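Local coordinates for organic hydroperoxide resistance protein OhrB (PDB 2BJO) that confers resistance to organic hydroperoxides as a stress-response protein of the OsmC/Ohr family, at residues G12-H17 with T42-L47; G16-D21 with L25-V30; G58-V63 with I69-E74; K65-E70 with A108-N113; A114-E117 with Y121-A124. The protein carries 3 engineered substitutions. All blocks are in the same frame, centred on the assembly; numbering follows the deposited sequence.

Contact 1 (G12-H17 with T42-L47); sequences GGRAGH and TNPEQL
The guanidinium of R14 has P44 CD over one of its faces, 3.6 Å above the plane and offset toward the rim, while N43 CB and the carboxylate of E45 approach it obliquely. R14 NH2 also forms a salt bridge with E45 OE1 at 3.2 Å, the guanidinium and carboxylate planes being 27° apart. The side chains of R14 and E45 cross at about a right angle. Two bends in the arginine, at chi2 (-45°) and chi3, turn its end toward the helix start, since its CB does not head there. The helix it meets, 44-65, opens with a classical N-cap: N43 OD1 accepts from Q46 N at 2.8 Å, nearly straight at the hydrogen and nearly along the C=O axis. One residue earlier, T42 OG1 donates to Q46 OE1 at 2.6 Å, tying the approach to the first turn. An arginine-glutamate pair is a recognised feature of Ohr active sites, and this bridge is consistent with it. The glutamate also packs against V79 and L81 of strand 74-84 and F4 of the second subunit. On the other partner's side, the backbone N of R14 is bonded to the carboxylate of E61 of the second subunit, and P44 O accepts from Y121 OH of that same subunit.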
# COMPACT_ATOMS: atom_id res chain seq x y z
N GLY A 12 3.65 -13.54 10.99
CA GLY A 12 2.42 -14.15 11.50
C GLY A 12 1.01 -13.95 11.01
O GLY A 12 0.07 -14.12 11.81
N GLY A 13 0.84 -13.56 9.75
CA GLY A 13 -0.48 -13.51 9.14
C GLY A 13 -1.50 -12.43 9.45
O GLY A 13 -1.11 -11.26 9.51
N ARG A 14 -2.77 -12.81 9.60
CA ARG A 14 -3.81 -11.80 9.80
C ARG A 14 -3.89 -11.23 11.23
O ARG A 14 -4.56 -10.22 11.48
CB ARG A 14 -5.17 -12.18 9.17
CG ARG A 14 -5.35 -11.73 7.68
CD ARG A 14 -4.96 -10.30 7.17
NE ARG A 14 -5.87 -9.15 7.34
CZ ARG A 14 -6.77 -8.69 6.47
NH1 ARG A 14 -6.98 -9.23 5.27
NH2 ARG A 14 -7.52 -7.62 6.79
N ALA A 15 -3.24 -11.89 12.18
CA ALA A 15 -3.14 -11.41 13.55
C ALA A 15 -1.68 -11.12 13.83
O ALA A 15 -1.24 -11.24 14.97
CB ALA A 15 -3.72 -12.42 14.53
N GLY A 16 -0.90 -10.73 12.82
CA GLY A 16 0.54 -10.66 13.02
C GLY A 16 1.12 -9.31 13.45
O GLY A 16 0.52 -8.50 14.17
N HIS A 17 2.32 -9.06 12.96
CA HIS A 17 2.96 -7.78 13.28
C HIS A 17 3.89 -7.38 12.13
O HIS A 17 4.51 -8.24 11.49
CB HIS A 17 3.66 -8.00 14.62
CG HIS A 17 4.29 -6.78 15.21
ND1 HIS A 17 3.69 -6.06 16.22
CD2 HIS A 17 5.44 -6.14 14.91
CE1 HIS A 17 4.47 -5.03 16.53
NE2 HIS A 17 5.53 -5.05 15.74
N THR A 42 -3.01 -1.96 12.74
CA THR A 42 -3.35 -1.60 11.38
C THR A 42 -3.79 -2.87 10.65
O THR A 42 -3.90 -3.95 11.25
CB THR A 42 -2.18 -0.83 10.68
OG1 THR A 42 -2.70 -0.13 9.53
CG2 THR A 42 -1.01 -1.70 10.32
N ASN A 43 -4.06 -2.68 9.36
CA ASN A 43 -4.34 -3.78 8.43
C ASN A 43 -3.88 -3.43 7.01
O ASN A 43 -3.55 -2.28 6.74
CB ASN A 43 -5.81 -4.18 8.53
CG ASN A 43 -6.76 -3.11 8.04
OD1 ASN A 43 -6.54 -2.43 7.03
ND2 ASN A 43 -7.84 -2.95 8.80
N PRO A 44 -3.86 -4.41 6.08
CA PRO A 44 -3.37 -4.11 4.73
C PRO A 44 -4.18 -3.06 3.98
O PRO A 44 -3.60 -2.30 3.22
CB PRO A 44 -3.39 -5.48 4.04
CG PRO A 44 -3.30 -6.43 5.17
CD PRO A 44 -4.25 -5.83 6.15
N GLU A 45 -5.49 -2.96 4.24
CA GLU A 45 -6.37 -1.98 3.61
C GLU A 45 -6.02 -0.55 4.02
O GLU A 45 -5.86 0.31 3.15
CB GLU A 45 -7.85 -2.33 3.86
CG GLU A 45 -8.35 -3.56 3.11
CD GLU A 45 -7.78 -4.89 3.62
OE1 GLU A 45 -7.61 -5.09 4.84
OE2 GLU A 45 -7.49 -5.77 2.78
N GLN A 46 -5.92 -0.31 5.32
CA GLN A 46 -5.44 0.95 5.91
C GLN A 46 -4.04 1.36 5.43
O GLN A 46 -3.79 2.52 5.10
CB GLN A 46 -5.46 0.88 7.45
CG GLN A 46 -5.44 2.25 8.16
CD GLN A 46 -5.40 2.18 9.66
OE1 GLN A 46 -4.46 1.66 10.24
NE2 GLN A 46 -6.43 2.72 10.30
N LEU A 47 -3.12 0.40 5.36
CA LEU A 47 -1.79 0.66 4.82
C LEU A 47 -1.86 1.14 3.36
O LEU A 47 -1.10 2.06 2.98
CB LEU A 47 -0.89 -0.56 5.01
CG LEU A 47 -0.45 -0.83 6.46
CD1 LEU A 47 0.14 -2.23 6.65
CD2 LEU A 47 0.49 0.25 7.05

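Contact 2 (G16-D21 with L25-V30); sequences GHITSD and LDFDIV
Strands 17-20 and 26-28 run antiparallel at 172°, with I18 and F27 as the hydrogen-bonded pair (I18 N to F27 O 2.7 Å, F27 N to I18 O 2.9 Å) and H17-D28 and T19-D26 as the non-hydrogen-bonded pairs beside it. On the face that carries H17, T19, D26 and D28, the imidazole is gripped at both nitrogens. H17 ND1 donates to D28 OD1 at 2.9 Å and H17 NE2 to D26 OD2 at 2.6 Å. Both acceptors lie close to the ring plane, but they are met differently: D26 OD2 nearly end-on to its C-O bond, D28 OD1 from above its carboxylate plane. CG of the histidine stands opposite the backbone N (chi1 -175°), which lays the ring across the partner strand, and F27 O sits 3.3 Å above one ring face. Two bonds in one plane fix the ring's rotation, and donation by both nitrogens to carboxylates would probably favour the protonated imidazolium. This is a beta hairpin, and its strand 17-20 is also paired on its other edge with strand 4-11. The opposite face is apolar: I18 CG1 lies 4.0 Å from F27 CB, and I18 CG2 meets I29 CD1 at the same separation of 4.0 Å. Toward the turn, S20 N bonds L25 O, and L25 N returns to S20 OG at 2.8 Å; the hydroxyl is also bonded to D22. Beyond the hairpin, F27 packs on L25 of the second subunit and I29 on its A54.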
# COMPACT_ATOMS: atom_id res chain seq x y z
N GLY A 16 -0.90 -10.73 12.82
CA GLY A 16 0.54 -10.66 13.02
C GLY A 16 1.12 -9.31 13.45
O GLY A 16 0.52 -8.50 14.17
N HIS A 17 2.32 -9.06 12.96
CA HIS A 17 2.96 -7.78 13.28
C HIS A 17 3.89 -7.38 12.13
O HIS A 17 4.51 -8.24 11.49
CB HIS A 17 3.66 -8.00 14.62
CG HIS A 17 4.29 -6.78 15.21
ND1 HIS A 17 3.69 -6.06 16.22
CD2 HIS A 17 5.44 -6.14 14.91
CE1 HIS A 17 4.47 -5.03 16.53
NE2 HIS A 17 5.53 -5.05 15.74
N ILE A 18 4.01 -6.08 11.89
CA ILE A 18 4.87 -5.50 10.88
C ILE A 18 5.91 -4.62 11.56
O ILE A 18 5.58 -3.84 12.46
CB ILE A 18 4.15 -4.65 9.79
CG1 ILE A 18 3.15 -3.66 10.40
CG2 ILE A 18 3.49 -5.55 8.76
CD1 ILE A 18 2.67 -2.63 9.41
N THR A 19 7.16 -4.78 11.12
CA THR A 19 8.21 -3.86 11.53
C THR A 19 9.01 -3.43 10.30
O THR A 19 9.56 -4.26 9.57
CB THR A 19 9.11 -4.49 12.61
OG1 THR A 19 8.27 -5.04 13.62
CG2 THR A 19 9.97 -3.43 13.30
N SER A 20 9.08 -2.13 10.03
CA SER A 20 9.91 -1.66 8.92
C SER A 20 11.37 -1.92 9.33
O SER A 20 11.71 -2.03 10.52
CB SER A 20 9.58 -0.23 8.51
OG SER A 20 9.86 0.69 9.56
N ASP A 21 12.23 -2.05 8.32
CA ASP A 21 13.67 -2.16 8.49
C ASP A 21 14.20 -1.05 9.39
O ASP A 21 15.02 -1.36 10.24
CB ASP A 21 14.40 -2.16 7.14
CG ASP A 21 14.30 -0.86 6.33
OD1 ASP A 21 13.42 0.02 6.56
OD2 ASP A 21 15.13 -0.75 5.40
N LEU A 25 7.83 2.02 10.99
CA LEU A 25 6.55 1.28 11.10
C LEU A 25 6.64 0.09 12.07
O LEU A 25 7.47 -0.80 11.94
CB LEU A 25 6.07 0.79 9.73
CG LEU A 25 5.93 1.82 8.61
CD1 LEU A 25 5.40 1.19 7.30
CD2 LEU A 25 5.08 3.04 8.98
N ASP A 26 5.80 0.05 13.09
CA ASP A 26 5.95 -1.02 14.09
C ASP A 26 4.55 -1.25 14.64
O ASP A 26 4.13 -0.55 15.53
CB ASP A 26 6.97 -0.63 15.16
CG ASP A 26 7.43 -1.79 16.01
OD1 ASP A 26 8.24 -1.52 16.91
OD2 ASP A 26 7.04 -2.97 15.83
N PHE A 27 3.81 -2.21 14.08
CA PHE A 27 2.41 -2.37 14.43
C PHE A 27 1.96 -3.81 14.37
O PHE A 27 2.42 -4.58 13.52
CB PHE A 27 1.43 -1.68 13.46
CG PHE A 27 1.66 -0.22 13.27
CD1 PHE A 27 2.49 0.23 12.25
CD2 PHE A 27 1.05 0.71 14.11
CE1 PHE A 27 2.71 1.60 12.08
CE2 PHE A 27 1.25 2.08 13.97
CZ PHE A 27 2.09 2.51 12.95
N ASP A 28 1.02 -4.10 15.26
CA ASP A 28 0.20 -5.29 15.09
C ASP A 28 -0.71 -5.13 13.88
O ASP A 28 -1.08 -4.02 13.53
CB ASP A 28 -0.69 -5.57 16.29
CG ASP A 28 0.10 -5.80 17.56
OD1 ASP A 28 1.08 -6.54 17.49
OD2 ASP A 28 -0.28 -5.26 18.62
N ILE A 29 -1.08 -6.27 13.29
CA ILE A 29 -2.07 -6.42 12.25
C ILE A 29 -3.28 -6.92 13.01
O ILE A 29 -3.20 -7.95 13.70
CB ILE A 29 -1.62 -7.38 11.13
CG1 ILE A 29 -0.32 -6.85 10.48
CG2 ILE A 29 -2.72 -7.60 10.11
CD1 ILE A 29 -0.40 -5.52 9.72
N VAL A 30 -4.38 -6.19 12.87
CA VAL A 30 -5.59 -6.50 13.64
C VAL A 30 -6.78 -6.92 12.78
O VAL A 30 -6.93 -6.56 11.62
CB VAL A 30 -6.06 -5.32 14.57
CG1 VAL A 30 -5.04 -5.06 15.68
CG2 VAL A 30 -6.45 -4.03 13.79

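Contact 3 (G58-V63 with I69-E74); sequences GALEHV and IEIDSE
The apolar part of the contact centres on I71 CD1, which presses against the branch point of L60: L60 CG is 3.4 Å away, tighter than the usual carbon-carbon separation, and L60 CD2 lies 3.5 Å from the same methyl. CG1 of I71 occupies the slot between backbone N and carbonyl carbon (chi1 53°), and from there its terminal methyl reaches the helix, coming within 3.7 Å of E61 N. The leucine methyl already in contact with I71, L60 CD2, also touches S73 CB at 4.0 Å. Polar contact is made through water instead. One water donates to both E61 O and I69 O, at 2.8 Å from the latter oxygen; a second donates to I71 O at 2.9 Å and, at longer range, to E61 OE1. The carboxylate of E61 has its stronger partner across the dimer, in the backbone N of R14 of the second subunit. L60 also packs on L111 and I71 on L103, so the two hydrophobic side chains belong to a larger interior. The pattern is that of a helix-to-strand connection in the OsmC/Ohr fold, in which the chain leaving helix 44-65 doubles back along it before entering strand 74-84.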
# COMPACT_ATOMS: atom_id res chain seq x y z
N GLY A 58 1.50 13.53 -3.60
CA GLY A 58 2.79 13.79 -4.23
C GLY A 58 2.65 14.05 -5.72
O GLY A 58 3.29 14.94 -6.28
N ALA A 59 1.80 13.25 -6.35
CA ALA A 59 1.53 13.33 -7.78
C ALA A 59 0.81 14.63 -8.12
O ALA A 59 1.14 15.29 -9.12
CB ALA A 59 0.77 12.12 -8.20
N LEU A 60 -0.15 15.02 -7.28
CA LEU A 60 -0.90 16.26 -7.46
C LEU A 60 0.03 17.48 -7.32
O LEU A 60 -0.02 18.43 -8.10
CB LEU A 60 -2.09 16.22 -6.49
CG LEU A 60 -3.13 17.31 -6.68
CD1 LEU A 60 -3.95 17.18 -7.97
CD2 LEU A 60 -4.01 17.37 -5.43
N GLU A 61 0.92 17.44 -6.33
CA GLU A 61 1.93 18.46 -6.10
C GLU A 61 2.92 18.58 -7.25
O GLU A 61 3.26 19.69 -7.66
CB GLU A 61 2.75 18.14 -4.85
CG GLU A 61 3.90 19.06 -4.51
CD GLU A 61 4.62 18.48 -3.30
OE1 GLU A 61 4.54 19.07 -2.22
OE2 GLU A 61 5.26 17.42 -3.41
N HIS A 62 3.39 17.44 -7.76
CA HIS A 62 4.27 17.45 -8.93
C HIS A 62 3.58 18.00 -10.19
O HIS A 62 4.19 18.73 -10.94
CB HIS A 62 4.82 16.03 -9.16
CG HIS A 62 5.70 15.90 -10.36
ND1 HIS A 62 5.21 15.80 -11.65
CD2 HIS A 62 7.05 15.89 -10.48
CE1 HIS A 62 6.21 15.72 -12.51
NE2 HIS A 62 7.33 15.77 -11.82
N VAL A 63 2.32 17.68 -10.47
CA VAL A 63 1.66 18.13 -11.71
C VAL A 63 1.37 19.64 -11.66
O VAL A 63 1.44 20.35 -12.65
CB VAL A 63 0.43 17.29 -12.16
CG1 VAL A 63 0.89 15.91 -12.51
CG2 VAL A 63 -0.66 17.27 -11.12
N ILE A 69 2.12 26.08 -9.89
CA ILE A 69 1.00 26.17 -8.97
C ILE A 69 1.42 25.51 -7.65
O ILE A 69 1.93 24.40 -7.64
CB ILE A 69 -0.29 25.56 -9.58
CG1 ILE A 69 -0.71 26.35 -10.81
CG2 ILE A 69 -1.47 25.57 -8.58
CD1 ILE A 69 -1.76 25.71 -11.70
N GLU A 70 1.18 26.21 -6.55
CA GLU A 70 1.39 25.72 -5.20
C GLU A 70 0.05 25.22 -4.70
O GLU A 70 -0.90 25.99 -4.71
CB GLU A 70 1.82 26.85 -4.26
CG GLU A 70 3.16 27.49 -4.61
CD GLU A 70 4.30 26.52 -4.38
OE1 GLU A 70 4.34 25.91 -3.30
OE2 GLU A 70 5.16 26.36 -5.28
N ILE A 71 -0.07 23.97 -4.27
CA ILE A 71 -1.37 23.46 -3.81
C ILE A 71 -1.34 23.09 -2.33
O ILE A 71 -0.32 22.68 -1.78
CB ILE A 71 -1.90 22.29 -4.65
CG1 ILE A 71 -0.87 21.17 -4.76
CG2 ILE A 71 -2.29 22.77 -6.05
CD1 ILE A 71 -1.53 19.87 -5.14
N ASP A 72 -2.51 23.28 -1.72
CA ASP A 72 -2.78 23.01 -0.33
C ASP A 72 -3.89 21.97 -0.46
O ASP A 72 -5.04 22.31 -0.78
CB ASP A 72 -3.16 24.32 0.37
CG ASP A 72 -3.47 24.16 1.85
OD1 ASP A 72 -3.24 23.07 2.40
OD2 ASP A 72 -3.96 25.14 2.45
N SER A 73 -3.51 20.71 -0.26
CA SER A 73 -4.44 19.61 -0.47
C SER A 73 -4.51 18.67 0.73
O SER A 73 -3.58 18.54 1.54
CB SER A 73 -4.13 18.81 -1.74
OG SER A 73 -2.89 18.11 -1.64
N GLU A 74 -5.68 18.04 0.79
CA GLU A 74 -6.01 16.93 1.67
C GLU A 74 -6.69 15.92 0.77
O GLU A 74 -7.67 16.25 0.07
CB GLU A 74 -6.94 17.31 2.82
CG GLU A 74 -6.29 18.16 3.88
CD GLU A 74 -7.20 18.50 5.05
OE1 GLU A 74 -8.19 17.79 5.30
OE2 GLU A 74 -6.95 19.52 5.74
O HOH W 1 2.88 22.31 -6.09
O HOH W 2 1.61 20.55 -2.06

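Contact 4 (K65-E70 with A108-N113); sequences KEQNIE and AQELVN
Q67 reaches across to E110 and L111 with a side chain that is extended beyond CG. Its CB points toward helix 105-118, and CG, placed opposite the carbonyl carbon (chi1 -64°), continues in that direction. CD comes next and stands 3.8 Å from E110 OE1. At the tip the amide divides its work. NE2 donates to E110 OE1 at 2.9 Å, with the acceptor close to the amide plane, and the same nitrogen lies 3.5 Å from L111 CD2. The carboxylate oxygen is met on its syn side, 30° out of the carboxylate plane, the amide and carboxylate being turned 23° from each other. OE1 of Q67, for its part, takes a weak hydrogen bond from K107 NZ, and E110 OE2 makes a salt bridge with that same lysine. K107 thus bridges the two, strongly to the acid and weakly to the amide, beside their direct bond. Where the glutamine starts is set by the end of helix 44-65: N68, with positive phi, is the C-prime residue of a Schellman motif, in which N68 N bonds K65 O at 2.8 Å and I69 N bonds A64 O. Next to this polar group, L111 turns to L60, V63 and A64 of helix 44-65, while V112 beside it meets L60 as well as L133 and L135 of strand 132-135, so helix 105-118 packs on both helix 44-65 and strand 132-135.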
# COMPACT_ATOMS: atom_id res chain seq x y z
N LYS A 65 3.20 21.73 -9.77
CA LYS A 65 4.52 22.36 -9.87
C LYS A 65 4.95 22.70 -11.28
O LYS A 65 5.46 23.78 -11.55
CB LYS A 65 5.58 21.41 -9.31
CG LYS A 65 6.24 21.94 -8.08
CD LYS A 65 7.44 22.84 -8.40
CE LYS A 65 8.10 23.33 -7.09
NZ LYS A 65 9.61 23.34 -6.97
N GLU A 66 4.74 21.72 -12.16
CA GLU A 66 4.89 21.83 -13.60
C GLU A 66 4.22 23.06 -14.25
O GLU A 66 4.66 23.50 -15.31
CB GLU A 66 4.35 20.53 -14.23
CG GLU A 66 5.29 19.35 -14.15
CD GLU A 66 6.51 19.54 -15.05
OE1 GLU A 66 7.63 19.45 -14.48
OE2 GLU A 66 6.36 19.81 -16.27
N GLN A 67 3.16 23.56 -13.63
CA GLN A 67 2.41 24.76 -14.01
C GLN A 67 2.63 25.97 -13.09
O GLN A 67 1.90 26.95 -13.18
CB GLN A 67 0.93 24.37 -14.06
CG GLN A 67 0.68 23.34 -15.14
CD GLN A 67 -0.78 23.15 -15.47
OE1 GLN A 67 -1.54 24.13 -15.55
NE2 GLN A 67 -1.18 21.88 -15.65
N ASN A 68 3.64 25.86 -12.22
CA ASN A 68 4.02 26.81 -11.16
C ASN A 68 2.92 27.12 -10.14
O ASN A 68 2.81 28.23 -9.61
CB ASN A 68 4.61 28.09 -11.75
CG ASN A 68 5.76 27.77 -12.67
OD1 ASN A 68 6.89 27.79 -12.20
ND2 ASN A 68 5.49 27.43 -13.94
N ILE A 69 2.12 26.08 -9.89
CA ILE A 69 1.00 26.17 -8.97
C ILE A 69 1.42 25.51 -7.65
O ILE A 69 1.93 24.40 -7.64
CB ILE A 69 -0.29 25.56 -9.58
CG1 ILE A 69 -0.71 26.35 -10.81
CG2 ILE A 69 -1.47 25.57 -8.58
CD1 ILE A 69 -1.76 25.71 -11.70
N GLU A 70 1.18 26.21 -6.55
CA GLU A 70 1.39 25.72 -5.20
C GLU A 70 0.05 25.22 -4.70
O GLU A 70 -0.90 25.99 -4.71
CB GLU A 70 1.82 26.85 -4.26
CG GLU A 70 3.16 27.49 -4.61
CD GLU A 70 4.30 26.52 -4.38
OE1 GLU A 70 4.34 25.91 -3.30
OE2 GLU A 70 5.16 26.36 -5.28
N ALA A 108 -8.40 22.23 -10.61
CA ALA A 108 -8.40 21.05 -9.73
C ALA A 108 -8.73 19.77 -10.52
O ALA A 108 -7.99 18.77 -10.42
CB ALA A 108 -9.31 21.24 -8.50
N GLN A 109 -9.82 19.81 -11.30
CA GLN A 109 -10.22 18.68 -12.14
C GLN A 109 -9.07 18.24 -13.05
O GLN A 109 -8.75 17.04 -13.13
CB GLN A 109 -11.44 19.00 -13.01
CG GLN A 109 -11.99 17.74 -13.72
CD GLN A 109 -12.51 16.75 -12.68
OE1 GLN A 109 -11.89 15.72 -12.38
NE2 GLN A 109 -13.64 17.10 -12.09
N GLU A 110 -8.46 19.21 -13.71
CA GLU A 110 -7.36 18.90 -14.63
C GLU A 110 -6.19 18.24 -13.92
O GLU A 110 -5.68 17.24 -14.42
CB GLU A 110 -6.90 20.18 -15.35
CG GLU A 110 -5.75 20.03 -16.34
CD GLU A 110 -5.10 21.37 -16.61
OE1 GLU A 110 -3.86 21.41 -16.77
OE2 GLU A 110 -5.83 22.38 -16.65
N LEU A 111 -5.76 18.79 -12.79
CA LEU A 111 -4.62 18.25 -12.04
C LEU A 111 -4.80 16.90 -11.35
O LEU A 111 -3.87 16.14 -11.17
CB LEU A 111 -4.12 19.26 -11.01
CG LEU A 111 -3.66 20.57 -11.68
CD1 LEU A 111 -3.25 21.43 -10.52
CD2 LEU A 111 -2.54 20.48 -12.70
N VAL A 112 -6.04 16.63 -10.94
CA VAL A 112 -6.45 15.34 -10.42
C VAL A 112 -6.28 14.27 -11.51
O VAL A 112 -5.70 13.21 -11.28
CB VAL A 112 -7.87 15.46 -9.84
CG1 VAL A 112 -8.56 14.11 -9.61
CG2 VAL A 112 -7.83 16.20 -8.51
N ASN A 113 -6.78 14.56 -12.71
CA ASN A 113 -6.64 13.59 -13.79
C ASN A 113 -5.16 13.38 -14.10
O ASN A 113 -4.74 12.23 -14.20
CB ASN A 113 -7.38 14.03 -15.04
CG ASN A 113 -8.87 14.14 -14.83
OD1 ASN A 113 -9.45 13.49 -13.97
ND2 ASN A 113 -9.52 14.99 -15.63

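Contact 5 (A114-E117 with Y121-A124); sequences AAHE and YSKA
Within 121-124, S122 is the residue that meets H116, the CA atoms of the two being 5.8 Å apart. Its CB lies 3.1 Å from H116 O, and its OG comes within 3.0 Å of H116 CD2, meeting the imidazole obliquely. The hydroxyl stands opposite the carbonyl carbon and beside the backbone N (chi1 -59°), on the side of the ring, but its hydrogen bond is with Y52 OH of helix 44-65. K123 follows, an extended chain that runs past the end of the preceding helix: CG is 3.8 Å and CE 3.5 Å from E117 O. Its ammonium group continues to the second subunit, where D87 and D84 form salt bridges with it and F90 O accepts a further bond. The carbonyl of H116 has a polar partner too, in R126 NH2. Between the two segments lies C119, joined to C55 by the disulfide that marks the oxidised state of the protein, so the tight link between the helices carries one of its two cysteines. Helices 105-118 and 120-125 meet here at a bend packed on helix 44-65, with H116 against Y52 and F56 on one side of the junction and Y121 against F48 and Y52 on the other.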
# COMPACT_ATOMS: atom_id res chain seq x y z
N ALA A 114 -4.38 14.46 -14.23
CA ALA A 114 -2.96 14.33 -14.48
C ALA A 114 -2.24 13.52 -13.38
O ALA A 114 -1.42 12.63 -13.65
CB ALA A 114 -2.37 15.73 -14.69
N ALA A 115 -2.57 13.82 -12.13
CA ALA A 115 -2.07 13.09 -10.98
C ALA A 115 -2.38 11.60 -11.05
O ALA A 115 -1.54 10.80 -10.67
CB ALA A 115 -2.64 13.67 -9.67
N HIS A 116 -3.57 11.23 -11.52
CA HIS A 116 -3.94 9.83 -11.66
C HIS A 116 -3.13 9.13 -12.74
O HIS A 116 -3.00 7.93 -12.71
CB HIS A 116 -5.44 9.71 -11.98
CG HIS A 116 -6.01 8.36 -11.72
ND1 HIS A 116 -6.88 7.74 -12.59
CD2 HIS A 116 -5.85 7.50 -10.69
CE1 HIS A 116 -7.23 6.56 -12.11
NE2 HIS A 116 -6.62 6.40 -10.95
N GLU A 117 -2.62 9.87 -13.71
CA GLU A 117 -1.79 9.25 -14.74
C GLU A 117 -0.36 9.12 -14.22
O GLU A 117 0.35 8.19 -14.59
CB GLU A 117 -1.98 9.99 -16.09
CG GLU A 117 -3.43 10.29 -16.59
CD GLU A 117 -4.64 9.41 -16.16
OE1 GLU A 117 -5.72 9.95 -15.79
OE2 GLU A 117 -4.57 8.16 -16.15
N TYR A 121 0.92 4.39 -7.62
CA TYR A 121 -0.14 3.47 -7.17
C TYR A 121 -1.26 3.32 -8.21
O TYR A 121 -1.83 2.23 -8.34
CB TYR A 121 -0.76 3.85 -5.83
CG TYR A 121 -0.11 3.48 -4.52
CD1 TYR A 121 -0.89 2.99 -3.47
CD2 TYR A 121 1.25 3.63 -4.30
CE1 TYR A 121 -0.34 2.66 -2.23
CE2 TYR A 121 1.83 3.31 -3.08
CZ TYR A 121 1.02 2.83 -2.05
OH TYR A 121 1.61 2.51 -0.86
N SER A 122 -1.56 4.40 -8.95
CA SER A 122 -2.58 4.43 -10.01
C SER A 122 -2.16 3.59 -11.21
O SER A 122 -2.96 2.88 -11.82
CB SER A 122 -2.92 5.87 -10.42
OG SER A 122 -3.39 6.59 -9.29
N LYS A 123 -0.88 3.69 -11.53
CA LYS A 123 -0.25 2.86 -12.55
C LYS A 123 -0.26 1.39 -12.11
O LYS A 123 -0.61 0.53 -12.91
CB LYS A 123 1.20 3.33 -12.77
CG LYS A 123 1.37 4.67 -13.47
CD LYS A 123 2.88 4.91 -13.63
CE LYS A 123 3.20 6.14 -14.45
NZ LYS A 123 4.65 6.20 -14.82
N ALA A 124 0.10 1.09 -10.86
CA ALA A 124 0.14 -0.30 -10.37
C ALA A 124 -1.23 -1.01 -10.41
O ALA A 124 -1.29 -2.22 -10.67
CB ALA A 124 0.69 -0.36 -8.95

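Overall arrangement
From the N terminus, contact 2 closes first, the short hairpin of strands 17-20 and 26-28, and it nests inside the longer loop closed by contact 1, with which it shares G16 and H17. T42 joins the two, its backbone bonding to D28 and V30. Helix 44-65 then carries the chain across to the other side, where contact 3 lies about 30 Å from contact 1, centre to centre. Contact 4 starts within the loop of contact 3, overlaps it at I69 and E70, and closes a much longer loop, through strands 74-84 and 89-99, onto helix 105-118. Contact 5 follows in series on that same helix, packing beside contact 3 through A59, L60 and V63.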